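Local coordinates for protein ribonuclease H (Uncultured organism, PDB 3U3G) that probably cleaves the RNA strand of RNA/DNA hybrids, as a type 1 ribonuclease H, at residues N46-E58 with L96-R110. Residues are numbered along the deposited sequence; the frame is centred on the assembly and turned at random. Where two conformers were deposited one is given.
Sequences NVAEYEALIRALE and LKEKFAKIAHIKMER
Tyr50 packs its ring as a knob among Leu96, Lys99, Phe100 and Ile103. CD2 of Leu96 sits over the centre of one ring face, a CH-pi contact 3.9 Å from the centroid. CB of Lys99 and CB of Phe100 meet the ring at its edge. Ile103 CD1 comes in obliquely, 3.9 Å from Tyr50 CD2. The phenol OH reaches past the edge of the Phe100 ring and is hydrogen-bonded to OE1 of Gln84. With an alanine here, Leu96 would probably lose the ring under its methyl, a gap would open between the helices, and Gln84 would lose its phenol partner.

Further along, Ile103 is a knob among Tyr50, Leu53, Ile54 and Leu57. Its CG1 presses on Ile54 CG1 at 3.5 Å, tighter than usual for two carbons, and the two side chains cross at about a right angle. Leu57 CD1 rests on Ile106 CG2.

Lys99 makes the salt bridge, with NZ 2.9 Å from Glu51 OE2. The ammonium meets the oxygen from above the carboxylate plane, 57° out of it. The lysine chain bends only at its last torsion (chi4 -58°), which turns NZ to Glu51 while CE lies against Val47 CG1.

At the other end, Arg110 NH1 gives a weak bond to Leu57 O (2.9 Å), which lies at the guanidinium edge. Ile106 CG2 covers one guanidinium face. One water links NH1 to Ile54 O, and another links NH2 to Glu58 OE1.

The axes run nearly parallel, 20° apart and 10.3 Å at closest approach. The side chains of helix 45-60 also touch strands 17-26 and 32-41. Helix 94-110 thus packs against a helix that itself lies on the sheet, as in the RNase H fold.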
loop_
_atom_site.group_PDB
_atom_site.type_symbol
_atom_site.label_atom_id
_atom_site.label_comp_id
_atom_site.label_asym_id
_atom_site.label_seq_id
_atom_site.Cartn_x
_atom_site.Cartn_y
_atom_site.Cartn_z
ATOM N N ASN A 46 -11.850 1.490 -1.155
ATOM C CA ASN A 46 -11.082 0.570 -1.979
ATOM C C ASN A 46 -10.096 1.301 -2.890
ATOM O O ASN A 46 -8.986 0.827 -3.106
ATOM C CB ASN A 46 -12.002 -0.331 -2.799
ATOM C CG ASN A 46 -12.543 -1.496 -1.999
ATOM O OD1 ASN A 46 -11.969 -1.893 -0.980
ATOM N ND2 ASN A 46 -13.609 -2.106 -2.503
ATOM N N VAL A 47 -10.512 2.457 -3.398
ATOM C CA VAL A 47 -9.595 3.302 -4.146
ATOM C C VAL A 47 -8.428 3.767 -3.284
ATOM O O VAL A 47 -7.273 3.634 -3.698
ATOM C CB VAL A 47 -10.291 4.471 -4.841
ATOM C CG1 VAL A 47 -9.264 5.505 -5.330
ATOM C CG2 VAL A 47 -11.125 3.953 -6.012
ATOM N N ALA A 48 -8.713 4.183 -2.049
ATOM C CA ALA A 48 -7.647 4.525 -1.112
ATOM C C ALA A 48 -6.659 3.391 -0.845
ATOM O O ALA A 48 -5.460 3.628 -0.815
ATOM C CB ALA A 48 -8.216 5.099 0.195
ATOM N N GLU A 49 -7.147 2.159 -0.679
ATOM C CA GLU A 49 -6.244 1.025 -0.510
ATOM C C GLU A 49 -5.311 0.882 -1.709
ATOM O O GLU A 49 -4.123 0.566 -1.565
ATOM C CB GLU A 49 -7.022 -0.282 -0.322
ATOM C CG GLU A 49 -7.697 -0.459 1.047
ATOM C CD GLU A 49 -6.898 -1.332 2.024
ATOM O OE1 GLU A 49 -5.654 -1.441 1.900
ATOM O OE2 GLU A 49 -7.516 -1.877 2.963
ATOM N N TYR A 50 -5.867 1.034 -2.911
ATOM C CA TYR A 50 -5.057 0.911 -4.123
ATOM C C TYR A 50 -4.081 2.077 -4.258
ATOM O O TYR A 50 -2.918 1.869 -4.605
ATOM C CB TYR A 50 -5.946 0.848 -5.365
ATOM C CG TYR A 50 -6.437 -0.538 -5.746
ATOM C CD1 TYR A 50 -6.956 -1.410 -4.799
ATOM C CD2 TYR A 50 -6.455 -0.947 -7.072
ATOM C CE1 TYR A 50 -7.415 -2.670 -5.161
ATOM C CE2 TYR A 50 -6.982 -2.163 -7.440
ATOM C CZ TYR A 50 -7.434 -3.036 -6.481
ATOM O OH TYR A 50 -7.872 -4.297 -6.857
ATOM N N GLU A 51 -4.517 3.271 -3.875
ATOM C CA GLU A 51 -3.618 4.424 -3.904
ATOM C C GLU A 51 -2.462 4.244 -2.922
ATOM O O GLU A 51 -1.359 4.721 -3.169
ATOM C CB GLU A 51 -4.371 5.724 -3.605
ATOM C CG GLU A 51 -5.341 6.209 -4.674
ATOM C CD GLU A 51 -4.658 6.858 -5.874
ATOM O OE1 GLU A 51 -3.429 6.663 -6.089
ATOM O OE2 GLU A 51 -5.391 7.514 -6.652
ATOM N N ALA A 52 -2.703 3.589 -1.789
ATOM C CA ALA A 52 -1.629 3.369 -0.838
ATOM C C ALA A 52 -0.566 2.442 -1.412
ATOM O O ALA A 52 0.634 2.674 -1.230
ATOM C CB ALA A 52 -2.181 2.806 0.468
ATOM N N LEU A 53 -0.992 1.424 -2.168
ATOM C CA LEU A 53 -0.033 0.583 -2.885
ATOM C C LEU A 53 0.764 1.383 -3.930
ATOM O O LEU A 53 1.976 1.191 -4.063
ATOM C CB LEU A 53 -0.736 -0.601 -3.562
ATOM C CG LEU A 53 -1.320 -1.684 -2.665
ATOM C CD1 LEU A 53 -2.303 -2.536 -3.463
ATOM C CD2 LEU A 53 -0.185 -2.536 -2.125
ATOM N N ILE A 54 0.067 2.205 -4.715
ATOM C CA ILE A 54 0.750 3.043 -5.698
ATOM C C ILE A 54 1.803 3.943 -5.025
ATOM O O ILE A 54 2.932 4.041 -5.490
ATOM C CB ILE A 54 -0.266 3.851 -6.508
ATOM C CG1 ILE A 54 -1.098 2.888 -7.363
ATOM C CG2 ILE A 54 0.436 4.884 -7.375
ATOM C CD1 ILE A 54 -2.291 3.533 -8.020
ATOM N N ARG A 55 1.453 4.505 -3.877
ATOM C CA ARG A 55 2.379 5.328 -3.116
ATOM C C ARG A 55 3.546 4.523 -2.565
ATOM O O ARG A 55 4.691 4.954 -2.674
ATOM C CB ARG A 55 1.658 6.061 -1.989
ATOM C CG ARG A 55 2.576 6.743 -0.974
ATOM C CD ARG A 55 3.454 7.864 -1.572
ATOM N NE ARG A 55 4.246 8.546 -0.530
ATOM C CZ ARG A 55 3.797 9.567 0.188
ATOM N NH1 ARG A 55 4.529 10.044 1.190
ATOM N NH2 ARG A 55 2.627 10.121 -0.105
ATOM N N ALA A 56 3.286 3.309 -2.078
ATOM C CA ALA A 56 4.403 2.458 -1.649
ATOM C C ALA A 56 5.379 2.151 -2.779
ATOM O O ALA A 56 6.597 2.187 -2.587
ATOM C CB ALA A 56 3.897 1.168 -1.008
ATOM N N LEU A 57 4.842 1.868 -3.969
ATOM C CA LEU A 57 5.691 1.631 -5.138
ATOM C C LEU A 57 6.507 2.858 -5.559
ATOM O O LEU A 57 7.656 2.711 -5.994
ATOM C CB LEU A 57 4.852 1.109 -6.307
ATOM C CG LEU A 57 4.278 -0.280 -6.025
ATOM C CD1 LEU A 57 3.212 -0.587 -7.073
ATOM C CD2 LEU A 57 5.373 -1.358 -6.084
ATOM N N GLU A 58 5.954 4.051 -5.346
ATOM C CA GLU A 58 6.685 5.293 -5.553
ATOM C C GLU A 58 7.786 5.470 -4.509
ATOM O O GLU A 58 8.933 5.802 -4.843
ATOM C CB GLU A 58 5.700 6.464 -5.528
ATOM C CG GLU A 58 6.305 7.850 -5.409
ATOM C CD GLU A 58 6.641 8.471 -6.745
ATOM O OE1 GLU A 58 6.759 7.706 -7.738
ATOM O OE2 GLU A 58 7.010 9.677 -6.745
ATOM N N LEU A 96 -11.895 0.168 -9.965
ATOM C CA LEU A 96 -10.559 -0.294 -9.580
ATOM C C LEU A 96 -9.714 -0.789 -10.755
ATOM O O LEU A 96 -8.530 -1.091 -10.593
ATOM C CB LEU A 96 -10.675 -1.395 -8.525
ATOM C CG LEU A 96 -11.224 -0.989 -7.155
ATOM C CD1 LEU A 96 -11.336 -2.204 -6.248
ATOM C CD2 LEU A 96 -10.343 0.083 -6.531
ATOM N N LYS A 97 -10.348 -1.003 -11.898
ATOM C CA LYS A 97 -9.707 -1.740 -12.993
ATOM C C LYS A 97 -8.538 -0.986 -13.625
ATOM O O LYS A 97 -7.464 -1.558 -13.848
ATOM C CB LYS A 97 -10.750 -2.157 -14.045
ATOM C CG LYS A 97 -11.676 -3.276 -13.548
ATOM C CD LYS A 97 -12.208 -4.137 -14.678
ATOM C CE LYS A 97 -13.259 -5.105 -14.163
ATOM N NZ LYS A 97 -14.056 -5.709 -15.269
ATOM N N GLU A 98 -8.651 0.329 -13.705
ATOM C CA GLU A 98 -7.557 1.097 -14.257
ATOM C C GLU A 98 -6.358 1.163 -13.314
ATOM O O GLU A 98 -5.227 0.875 -13.723
ATOM C CB GLU A 98 -8.015 2.469 -14.759
ATOM C CG GLU A 98 -8.407 2.443 -16.239
ATOM C CD GLU A 98 -9.226 3.639 -16.677
ATOM O OE1 GLU A 98 -10.132 3.455 -17.524
ATOM O OE2 GLU A 98 -8.825 4.771 -16.346
ATOM N N LYS A 99 -6.613 1.356 -12.022
ATOM C CA LYS A 99 -5.533 1.349 -11.051
ATOM C C LYS A 99 -4.898 -0.030 -10.897
ATOM O O LYS A 99 -3.684 -0.158 -10.713
ATOM C CB LYS A 99 -6.001 1.906 -9.705
ATOM C CG LYS A 99 -6.179 3.422 -9.719
ATOM C CD LYS A 99 -7.039 3.908 -8.551
ATOM C CE LYS A 99 -7.598 5.310 -8.814
ATOM N NZ LYS A 99 -6.541 6.306 -9.065
ATOM N N PHE A 100 -5.702 -1.077 -11.048
ATOM C CA PHE A 100 -5.164 -2.417 -10.969
ATOM C C PHE A 100 -4.118 -2.650 -12.064
ATOM O O PHE A 100 -3.033 -3.182 -11.818
ATOM C CB PHE A 100 -6.286 -3.453 -11.117
ATOM C CG PHE A 100 -5.819 -4.865 -10.965
ATOM C CD1 PHE A 100 -5.614 -5.397 -9.698
ATOM C CD2 PHE A 100 -5.328 -5.557 -12.055
ATOM C CE1 PHE A 100 -5.057 -6.652 -9.537
ATOM C CE2 PHE A 100 -4.773 -6.821 -11.894
ATOM C CZ PHE A 100 -4.636 -7.360 -10.630
ATOM N N ALA A 101 -4.469 -2.272 -13.293
ATOM C CA ALA A 101 -3.550 -2.419 -14.424
ATOM C C ALA A 101 -2.286 -1.577 -14.256
ATOM O O ALA A 101 -1.173 -2.024 -14.537
ATOM C CB ALA A 101 -4.261 -2.049 -15.730
ATOM N N LYS A 102 -2.472 -0.385 -13.705
ATOM C CA LYS A 102 -1.352 0.520 -13.471
ATOM C C LYS A 102 -0.376 -0.068 -12.442
ATOM O O LYS A 102 0.823 -0.162 -12.707
ATOM C CB LYS A 102 -1.897 1.854 -12.977
ATOM C CG LYS A 102 -0.835 2.843 -12.520
ATOM C CD LYS A 102 -1.445 4.193 -12.190
ATOM C CE LYS A 102 -0.427 5.086 -11.485
ATOM N NZ LYS A 102 -0.989 6.451 -11.217
ATOM N N ILE A 103 -0.917 -0.591 -11.338
ATOM C CA ILE A 103 -0.107 -1.236 -10.318
ATOM C C ILE A 103 0.628 -2.446 -10.875
ATOM O O ILE A 103 1.817 -2.632 -10.638
ATOM C CB ILE A 103 -0.969 -1.675 -9.119
ATOM C CG1 ILE A 103 -1.437 -0.450 -8.334
ATOM C CG2 ILE A 103 -0.210 -2.656 -8.231
ATOM C CD1 ILE A 103 -2.614 -0.700 -7.416
ATOM N N ALA A 104 -0.079 -3.264 -11.640
ATOM C CA ALA A 104 0.544 -4.465 -12.185
ATOM C C ALA A 104 1.728 -4.108 -13.073
ATOM O O ALA A 104 2.777 -4.741 -13.009
ATOM C CB ALA A 104 -0.479 -5.286 -12.952
ATOM N N HIS A 105 1.591 -3.052 -13.864
ATOM C CA HIS A 105 2.672 -2.668 -14.747
ATOM C C HIS A 105 3.849 -2.069 -13.969
ATOM O O HIS A 105 5.017 -2.398 -14.214
ATOM C CB HIS A 105 2.163 -1.691 -15.805
ATOM C CG HIS A 105 3.196 -1.322 -16.822
ATOM N ND1 HIS A 105 3.423 -2.062 -17.963
ATOM C CD2 HIS A 105 4.184 -0.403 -16.769
ATOM C CE1 HIS A 105 4.456 -1.553 -18.611
ATOM N NE2 HIS A 105 4.989 -0.607 -17.863
ATOM N N ILE A 106 3.554 -1.211 -13.004
ATOM C CA ILE A 106 4.604 -0.634 -12.178
ATOM C C ILE A 106 5.373 -1.713 -11.430
ATOM O O ILE A 106 6.593 -1.658 -11.350
ATOM C CB ILE A 106 4.010 0.363 -11.181
ATOM C CG1 ILE A 106 3.468 1.590 -11.920
ATOM C CG2 ILE A 106 5.073 0.814 -10.170
ATOM C CD1 ILE A 106 2.607 2.490 -11.048
ATOM N N LYS A 107 4.657 -2.649 -10.816
ATOM C CA LYS A 107 5.327 -3.687 -10.048
ATOM C C LYS A 107 6.234 -4.538 -10.929
ATOM O O LYS A 107 7.399 -4.765 -10.596
ATOM C CB LYS A 107 4.315 -4.563 -9.311
ATOM C CG LYS A 107 4.959 -5.636 -8.460
ATOM C CD LYS A 107 4.107 -6.896 -8.444
ATOM C CE LYS A 107 4.757 -7.984 -9.275
ATOM N NZ LYS A 107 6.235 -7.851 -9.233
ATOM N N MET A 108 5.747 -4.911 -12.106
ATOM C CA MET A 108 6.583 -5.636 -13.062
ATOM C C MET A 108 7.830 -4.863 -13.479
ATOM O O MET A 108 8.900 -5.437 -13.660
ATOM C CB MET A 108 5.771 -6.054 -14.291
ATOM C CG MET A 108 6.574 -6.810 -15.329
ATOM S SD MET A 108 6.837 -8.544 -14.894
ATOM C CE MET A 108 5.201 -9.222 -15.191
ATOM N N GLU A 109 7.702 -3.579 -13.663
ATOM C CA GLU A 109 8.793 -2.754 -14.121
ATOM C C GLU A 109 9.799 -2.500 -13.021
ATOM O O GLU A 109 10.939 -2.562 -13.275
ATOM C CB GLU A 109 8.233 -1.436 -14.663
ATOM C CG GLU A 109 9.259 -0.324 -14.855
ATOM C CD GLU A 109 8.678 0.854 -15.519
ATOM O OE1 GLU A 109 8.176 1.736 -14.832
ATOM O OE2 GLU A 109 8.651 0.798 -16.743
ATOM N N ARG A 110 9.352 -2.147 -11.828
ATOM C CA ARG A 110 10.255 -1.703 -10.749
ATOM C C ARG A 110 10.714 -2.838 -9.837
ATOM O O ARG A 110 11.764 -2.782 -9.286
ATOM C CB ARG A 110 9.574 -0.663 -9.853
ATOM C CG ARG A 110 9.292 0.642 -10.504
ATOM C CD ARG A 110 8.790 1.707 -9.501
ATOM N NE ARG A 110 8.208 2.698 -10.303
ATOM C CZ ARG A 110 7.280 3.532 -9.929
ATOM N NH1 ARG A 110 6.853 3.559 -8.695
ATOM N NH2 ARG A 110 6.732 4.326 -10.817
HETATM O O HOH W 1 4.046 4.310 -8.181
HETATM O O HOH W 2 5.564 6.897 -9.932
#